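Local coordinates for protein zinc chaperone AztD (Citrobacter koseri, PDB 6CMK) that acts as a periplasmic zinc chaperone, handing one zinc ion directly to the solute-binding protein AztC of the AztABCD transport system, at residues 195-198 / 204-207; 223-228 / 234-239. One frame throughout, in Å; residues are numbered along the deposited sequence.

How the contacts relate
Both contacts are antiparallel hairpins within blades of the beta propeller, but they belong to different sheets. Contact 1 lies at the surface, about 24 Å from the chain centre, where a short, loosely bonded strand meets the strand 195-200. Contact 2 is largely buried, about 15 Å from that centre, and pairs the two middle strands of the following sheet. Charged side chains, a valine pair and one direct backbone bond carry the first; four regular backbone bonds and aliphatic side chains carry the second, which turns polar toward its D223 end. The two sheets pack together where A196 CB meets L234 CD1 at 3.8 Å and L227 CD1 at 3.9 Å.

Contact 1: 195-198 / 204-207; sequences GARV and KKVG
The guanidinium of R197 is the one flat side-chain group here, and K205 supplies its neighbour: K205 CD lies 3.9 Å from R197 NE, approaching obliquely to the guanidinium plane. The two chains cross at about a right angle, with K205 extended beyond CG and R197 bent at chi3 (63°), which swings NE off the extended course of CB, CG and CD. Their polar ends serve the same acid, D209 on the strand 208-211, since R197 NE and K205 NZ both make salt bridges to its OD1.

Next to the charged pair, the backbone closes the hairpin of strands 195-200 and 205-206 at the outer edge of a propeller blade. V206 N donates to V198 O over 2.9 Å, fairly straight, although it sits 39° above the carbonyl plane. The same oxygen has K205 CA 3.6 Å away, in a CA-H...O contact. A second direct bond is missing: V198 N and V206 O stand 4.3 Å apart. Water 1 accepts from V198 N at 3.0 Å and lies within donating distance of V206 O, a leg short enough to treat with caution.

V198 and V206 put their side chains on the same side of the sheet. CG1 of V198, opposite the backbone N (chi1 178°), leans across so that it meets V206 CB at 3.7 Å. Both valines also rest on Y178 of the strand 178-183, which ties this small apolar patch to the rest of the blade.

The chemistry is that of a partly exposed blade edge. One direct bond joins the backbones, probably helped by a water, while the shared carboxylate probably balances the two cations, whose nearest nitrogens, R197 NH2 and K205 NZ, are 4.7 Å apart. D209 thereby links both arms of the hairpin to the strand that follows.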
loop_
_atom_site.group_PDB
_atom_site.type_symbol
_atom_site.label_atom_id
_atom_site.label_comp_id
_atom_site.label_asym_id
_atom_site.label_seq_id
_atom_site.Cartn_x
_atom_site.Cartn_y
_atom_site.Cartn_z
ATOM N N GLY B 195 9.243 25.102 -18.429
ATOM C CA GLY B 195 8.588 25.055 -17.138
ATOM C C GLY B 195 7.427 24.086 -17.202
ATOM O O GLY B 195 7.337 23.274 -18.126
ATOM N N ALA B 196 6.536 24.195 -16.220
ATOM C CA ALA B 196 5.371 23.328 -16.136
ATOM C C ALA B 196 4.194 24.144 -15.634
ATOM O O ALA B 196 4.365 25.177 -14.983
ATOM C CB ALA B 196 5.606 22.134 -15.205
ATOM N N ARG B 197 2.990 23.658 -15.924
ATOM C CA ARG B 197 1.792 24.325 -15.446
ATOM C C ARG B 197 0.707 23.310 -15.130
ATOM O O ARG B 197 0.670 22.208 -15.685
ATOM C CB ARG B 197 1.256 25.338 -16.465
ATOM C CG ARG B 197 0.814 24.742 -17.796
ATOM C CD ARG B 197 0.048 25.777 -18.624
ATOM N NE ARG B 197 0.866 26.930 -18.989
ATOM C CZ ARG B 197 1.353 27.175 -20.207
ATOM N NH1 ARG B 197 1.117 26.354 -21.220
ATOM N NH2 ARG B 197 2.083 28.265 -20.418
ATOM N N VAL B 198 -0.185 23.710 -14.238
ATOM C CA VAL B 198 -1.406 22.960 -13.972
ATOM C C VAL B 198 -2.420 23.284 -15.060
ATOM O O VAL B 198 -2.599 24.452 -15.425
ATOM C CB VAL B 198 -1.959 23.308 -12.581
ATOM C CG1 VAL B 198 -3.258 22.554 -12.315
ATOM C CG2 VAL B 198 -0.925 23.010 -11.491
ATOM N N LYS B 204 -7.388 23.933 -19.878
ATOM C CA LYS B 204 -7.448 25.274 -19.307
ATOM C C LYS B 204 -6.342 25.423 -18.269
ATOM O O LYS B 204 -6.231 24.611 -17.346
ATOM C CB LYS B 204 -8.807 25.523 -18.661
ATOM C CG LYS B 204 -9.580 26.732 -19.144
ATOM C CD LYS B 204 -10.906 26.854 -18.396
ATOM C CE LYS B 204 -11.961 25.855 -18.888
ATOM N NZ LYS B 204 -11.857 24.467 -18.329
ATOM N N LYS B 205 -5.513 26.447 -18.439
ATOM C CA LYS B 205 -4.468 26.743 -17.471
ATOM C C LYS B 205 -5.078 27.090 -16.119
ATOM O O LYS B 205 -6.106 27.765 -16.031
ATOM C CB LYS B 205 -3.609 27.896 -17.999
ATOM C CG LYS B 205 -2.566 28.452 -17.046
ATOM C CD LYS B 205 -1.729 29.520 -17.759
ATOM C CE LYS B 205 -0.901 30.359 -16.790
ATOM N NZ LYS B 205 0.065 31.261 -17.486
ATOM N N VAL B 206 -4.447 26.605 -15.053
ATOM C CA VAL B 206 -4.875 26.889 -13.688
ATOM C C VAL B 206 -3.722 27.576 -12.976
ATOM O O VAL B 206 -2.633 27.001 -12.853
ATOM C CB VAL B 206 -5.288 25.611 -12.937
ATOM C CG1 VAL B 206 -5.651 25.936 -11.489
ATOM C CG2 VAL B 206 -6.441 24.923 -13.650
ATOM N N GLY B 207 -3.960 28.795 -12.500
ATOM C CA GLY B 207 -2.950 29.476 -11.714
ATOM C C GLY B 207 -1.800 29.970 -12.576
ATOM O O GLY B 207 -1.970 30.339 -13.741
HETATM O O HOH W 1 -0.163 26.413 -12.842
#

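Contact 2: 223-228 / 234-239; sequences DTFALS and LLITQK
Strands 224-228 and 234-237 run antiparallel at 155°, their axes 4.5 Å apart, as the two middle strands of a four-stranded beta-propeller blade. F225 and I236 form one hydrogen-bonded pair and L227 and L234 the next, each closed by two N-H...O=C bonds. In all four the donor lies in the carbonyl plane; the shortest is L234 N to L227 O, 2.7 Å. Between them the non-hydrogen-bonded pair A226 and L235 comes closer, and A226 CA points its hydrogen at L234 O.

On the face of A226 and L235, L235 CD2 touches both A226 CB, at 3.8 Å, and T224 CG2, and F271 of the next blade packs on A226 and L235. On the face of F225, L227, L234 and I236, L227 CD1 meets I236 CD1 at 4.1 Å, their chains crossing at a slant. The other methyl of L227, CD2, lies at the edge of the F225 ring and in its plane. L227 is about 8 Å, side chain to side chain, from H126 and H216, ligands of the high-affinity zinc site 1, so L227 brings this face of the hairpin near that site.

Toward the D223 end the contact becomes polar. T224 OG1 donates to D223 OD1 from above the carboxylate plane, while T237 CG2 lies alongside OG1. Water 2 accepts from Q238 N and can donate to D223 O. D223 OD2 and K239 NZ are too far apart for a salt bridge, at 4.3 Å; water 3 spans them, 2.9 Å from D223 OD2 and 2.9 Å from K239 NZ.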
loop_
_atom_site.group_PDB
_atom_site.type_symbol
_atom_site.label_atom_id
_atom_site.label_comp_id
_atom_site.label_asym_id
_atom_site.label_seq_id
_atom_site.Cartn_x
_atom_site.Cartn_y
_atom_site.Cartn_z
ATOM N N ASP B 223 3.684 10.641 -2.199
ATOM C CA ASP B 223 2.717 11.646 -2.629
ATOM C C ASP B 223 3.344 12.827 -3.367
ATOM O O ASP B 223 2.625 13.784 -3.689
ATOM C CB ASP B 223 1.920 12.151 -1.420
ATOM C CG ASP B 223 2.701 13.104 -0.528
ATOM O OD1 ASP B 223 3.946 13.225 -0.624
ATOM O OD2 ASP B 223 2.032 13.755 0.300
ATOM N N THR B 224 4.636 12.771 -3.690
ATOM C CA THR B 224 5.345 13.895 -4.289
ATOM C C THR B 224 5.899 13.485 -5.645
ATOM O O THR B 224 6.494 12.415 -5.781
ATOM C CB THR B 224 6.474 14.379 -3.369
ATOM O OG1 THR B 224 5.901 14.796 -2.126
ATOM C CG2 THR B 224 7.223 15.564 -3.987
ATOM N N PHE B 225 5.670 14.322 -6.652
ATOM C CA PHE B 225 6.219 14.092 -7.977
ATOM C C PHE B 225 7.244 15.172 -8.287
ATOM O O PHE B 225 7.050 16.343 -7.951
ATOM C CB PHE B 225 5.119 14.077 -9.044
ATOM C CG PHE B 225 5.509 13.331 -10.269
ATOM C CD1 PHE B 225 6.176 13.975 -11.293
ATOM C CD2 PHE B 225 5.243 11.975 -10.386
ATOM C CE1 PHE B 225 6.569 13.290 -12.403
ATOM C CE2 PHE B 225 5.629 11.279 -11.505
ATOM C CZ PHE B 225 6.300 11.942 -12.518
ATOM N N ALA B 226 8.339 14.782 -8.928
ATOM C CA ALA B 226 9.427 15.712 -9.200
ATOM C C ALA B 226 9.694 15.829 -10.694
ATOM O O ALA B 226 9.682 14.832 -11.416
ATOM C CB ALA B 226 10.707 15.279 -8.491
ATOM N N LEU B 227 9.939 17.063 -11.135
ATOM C CA LEU B 227 10.418 17.374 -12.476
ATOM C C LEU B 227 11.711 18.161 -12.315
ATOM O O LEU B 227 11.760 19.117 -11.536
ATOM C CB LEU B 227 9.389 18.195 -13.273
ATOM C CG LEU B 227 7.949 17.667 -13.348
ATOM C CD1 LEU B 227 7.060 18.679 -14.059
ATOM C CD2 LEU B 227 7.892 16.323 -14.048
ATOM N N SER B 228 12.750 17.770 -13.038
ATOM C CA SER B 228 14.049 18.409 -12.887
ATOM C C SER B 228 14.326 19.362 -14.042
ATOM O O SER B 228 13.872 19.155 -15.169
ATOM C CB SER B 228 15.160 17.362 -12.800
ATOM O OG SER B 228 15.041 16.406 -13.828
ATOM N N LEU B 234 11.003 20.894 -9.601
ATOM C CA LEU B 234 9.623 21.226 -9.297
ATOM C C LEU B 234 9.059 20.043 -8.533
ATOM O O LEU B 234 9.248 18.894 -8.943
ATOM C CB LEU B 234 8.810 21.477 -10.562
ATOM C CG LEU B 234 9.238 22.631 -11.459
ATOM C CD1 LEU B 234 8.293 22.711 -12.634
ATOM C CD2 LEU B 234 9.266 23.956 -10.717
ATOM N N LEU B 235 8.403 20.317 -7.411
ATOM C CA LEU B 235 7.832 19.284 -6.563
ATOM C C LEU B 235 6.330 19.490 -6.542
ATOM O O LEU B 235 5.867 20.603 -6.287
ATOM C CB LEU B 235 8.406 19.348 -5.147
ATOM C CG LEU B 235 9.910 19.085 -5.059
ATOM C CD1 LEU B 235 10.416 19.229 -3.643
ATOM C CD2 LEU B 235 10.251 17.703 -5.599
ATOM N N ILE B 236 5.583 18.429 -6.834
ATOM C CA ILE B 236 4.135 18.506 -7.037
ATOM C C ILE B 236 3.439 17.615 -6.020
ATOM O O ILE B 236 3.828 16.461 -5.826
ATOM C CB ILE B 236 3.736 18.074 -8.465
ATOM C CG1 ILE B 236 4.617 18.759 -9.525
ATOM C CG2 ILE B 236 2.260 18.385 -8.731
ATOM C CD1 ILE B 236 4.522 18.098 -10.879
ATOM N N THR B 237 2.382 18.144 -5.401
ATOM C CA THR B 237 1.494 17.373 -4.537
ATOM C C THR B 237 0.061 17.773 -4.846
ATOM O O THR B 237 -0.192 18.870 -5.345
ATOM C CB THR B 237 1.746 17.631 -3.052
ATOM O OG1 THR B 237 1.634 19.032 -2.801
ATOM C CG2 THR B 237 3.125 17.155 -2.627
ATOM N N GLN B 238 -0.880 16.878 -4.533
ATOM C CA GLN B 238 -2.296 17.210 -4.633
ATOM C C GLN B 238 -3.017 16.666 -3.418
ATOM O O GLN B 238 -2.850 15.496 -3.064
ATOM C CB GLN B 238 -2.952 16.637 -5.892
ATOM C CG GLN B 238 -4.422 17.071 -6.017
ATOM C CD GLN B 238 -5.121 16.487 -7.220
ATOM O OE1 GLN B 238 -4.889 15.343 -7.601
ATOM N NE2 GLN B 238 -5.996 17.277 -7.827
ATOM N N LYS B 239 -3.835 17.508 -2.805
ATOM C CA LYS B 239 -4.744 17.027 -1.775
ATOM C C LYS B 239 -6.166 17.111 -2.316
ATOM O O LYS B 239 -6.510 16.358 -3.232
ATOM C CB LYS B 239 -4.498 17.800 -0.484
ATOM C CG LYS B 239 -3.134 17.402 0.087
ATOM C CD LYS B 239 -2.824 18.055 1.412
ATOM C CE LYS B 239 -1.326 18.036 1.687
ATOM N NZ LYS B 239 -0.777 16.654 1.818
HETATM O O HOH W 2 -0.079 14.293 -3.605
HETATM O O HOH W 3 -0.310 15.229 -0.698
#